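Local coordinates for probable 2-dehydropantoate 2-reductase (Bacillus subtilis, PDB 3EGO), which probably catalyses the NADPH-dependent reduction of 2-dehydropantoate (ketopantoate) to (R)-pantoate, a step in pantothenate biosynthesis, at residues I5-G10 and V72-Q77. Residues are numbered along the deposited sequence; the frame is centred on the assembly and turned at random.
Sequences IGIIGG and VVTVKQ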
loop_
_atom_site.group_PDB
_atom_site.type_symbol
_atom_site.label_atom_id
_atom_site.label_comp_id
_atom_site.label_asym_id
_atom_site.label_seq_id
_atom_site.Cartn_x
_atom_site.Cartn_y
_atom_site.Cartn_z
ATOM N N ILE A 5 15.990 -31.775 24.055
ATOM C CA ILE A 5 15.274 -31.029 23.014
ATOM C C ILE A 5 16.056 -29.780 22.608
ATOM O O ILE A 5 16.456 -28.991 23.465
ATOM C CB ILE A 5 13.859 -30.644 23.543
ATOM C CG1 ILE A 5 13.103 -31.920 23.889
ATOM C CG2 ILE A 5 13.110 -29.741 22.527
ATOM C CD1 ILE A 5 11.685 -31.683 24.533
ATOM N N GLY A 6 16.297 -29.605 21.324
ATOM C CA GLY A 6 16.839 -28.323 20.858
ATOM C C GLY A 6 15.783 -27.433 20.268
ATOM O O GLY A 6 14.990 -27.854 19.431
ATOM N N ILE A 7 15.725 -26.192 20.742
ATOM C CA ILE A 7 14.783 -25.216 20.196
ATOM C C ILE A 7 15.579 -24.382 19.192
ATOM O O ILE A 7 16.520 -23.722 19.577
ATOM C CB ILE A 7 14.233 -24.279 21.316
ATOM C CG1 ILE A 7 13.695 -25.080 22.546
ATOM C CG2 ILE A 7 13.216 -23.297 20.710
ATOM C CD1 ILE A 7 12.484 -25.855 22.255
ATOM N N ILE A 8 15.223 -24.415 17.915
ATOM C CA ILE A 8 15.955 -23.620 16.923
ATOM C C ILE A 8 15.263 -22.279 16.796
ATOM O O ILE A 8 14.137 -22.186 16.269
ATOM C CB ILE A 8 16.016 -24.269 15.524
ATOM C CG1 ILE A 8 16.333 -25.780 15.594
ATOM C CG2 ILE A 8 16.988 -23.480 14.611
ATOM C CD1 ILE A 8 17.718 -26.116 16.019
ATOM N N GLY A 9 15.927 -21.240 17.290
ATOM C CA GLY A 9 15.321 -19.891 17.267
ATOM C C GLY A 9 15.141 -19.338 18.661
ATOM O O GLY A 9 14.578 -20.013 19.541
ATOM N N GLY A 10 15.596 -18.101 18.878
ATOM C CA GLY A 10 15.484 -17.500 20.194
ATOM C C GLY A 10 14.523 -16.315 20.241
ATOM O O GLY A 10 14.712 -15.416 21.043
ATOM N N VAL A 72 12.815 -28.394 17.599
ATOM C CA VAL A 72 11.612 -27.621 17.411
ATOM C C VAL A 72 12.057 -26.375 16.706
ATOM O O VAL A 72 12.873 -25.634 17.246
ATOM C CB VAL A 72 10.942 -27.246 18.735
ATOM C CG1 VAL A 72 9.707 -26.344 18.434
ATOM C CG2 VAL A 72 10.540 -28.490 19.573
ATOM N N VAL A 73 11.558 -26.163 15.497
ATOM C CA VAL A 73 12.031 -25.080 14.627
ATOM C C VAL A 73 11.049 -23.923 14.648
ATOM O O VAL A 73 9.892 -24.067 14.263
ATOM C CB VAL A 73 12.261 -25.569 13.166
ATOM C CG1 VAL A 73 12.590 -24.346 12.212
ATOM C CG2 VAL A 73 13.385 -26.613 13.128
ATOM N N THR A 74 11.521 -22.764 15.111
ATOM C CA THR A 74 10.649 -21.633 15.380
ATOM C C THR A 74 11.080 -20.362 14.610
ATOM O O THR A 74 10.454 -19.304 14.784
ATOM C CB THR A 74 10.596 -21.315 16.918
ATOM O OG1 THR A 74 11.871 -20.825 17.341
ATOM C CG2 THR A 74 10.322 -22.566 17.732
ATOM N N VAL A 75 12.113 -20.465 13.763
ATOM C CA VAL A 75 12.678 -19.286 13.073
ATOM C C VAL A 75 11.820 -18.774 11.938
ATOM O O VAL A 75 11.031 -19.508 11.369
ATOM C CB VAL A 75 14.103 -19.526 12.489
ATOM C CG1 VAL A 75 15.029 -20.092 13.531
ATOM C CG2 VAL A 75 14.044 -20.389 11.215
ATOM N N LYS A 76 12.008 -17.503 11.608
ATOM C CA LYS A 76 11.391 -16.901 10.446
ATOM C C LYS A 76 11.856 -17.563 9.153
ATOM O O LYS A 76 13.009 -17.995 9.036
ATOM C CB LYS A 76 11.707 -15.411 10.413
ATOM C CG LYS A 76 11.022 -14.622 11.526
ATOM N N GLN A 77 10.950 -17.616 8.181
ATOM C CA GLN A 77 11.212 -18.269 6.894
ATOM C C GLN A 77 12.550 -17.898 6.278
ATOM O O GLN A 77 13.223 -18.745 5.696
ATOM C CB GLN A 77 10.120 -17.942 5.890
ATOM C CG GLN A 77 10.527 -18.255 4.462
ATOM C CD GLN A 77 9.948 -17.272 3.483
ATOM O OE1 GLN A 77 8.763 -16.960 3.549
ATOM N NE2 GLN A 77 10.781 -16.768 2.569
#
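Ile8 and Val73 lie side by side on one face of the sheet, CG1 of Ile8 meeting CG2 of Val73 at 3.9 Å, and helix 80-86 packs over both. Past them, with CG1 turned beside the backbone N (chi1 -44°), CG2 of Ile8 is anti to that N and reaches Val75 CG1 at 4.1 Å. On the other face Ile7 and Val72 run alongside each other, CD1 of Ile7 lying 4.1 Å from CB of Val72, with helix 12-22 against Ile7. The parallel pairing of strands 4-8 and 70-73 follows from two nearly straight backbone bonds, Val72 N to Gly6 O (2.9 Å) and Ile8 N to Val72 O (2.7 Å). Where the strands end, Ile8 O accepts twice: Thr74 N, 2.9 Å from Ile8 O, comes in close to the C=O direction, whereas Thr74 OG1, also 2.9 Å from it, stands 38° out of the carbonyl plane. With an alanine in place of Thr74 the backbone bond could remain, but Ile8 O would probably lose its second donor. Gly9 CA sits 3.6 Å from Thr74 OG1, and a beta carbon there would collide with that hydroxyl. A parallel strand running into a glycine-rich turn and helix 12-22 is Rossmann-type; the two donors on the carbonyl before Gly9 are likely to steady that turn, consistent with its probable role in binding NADP(+).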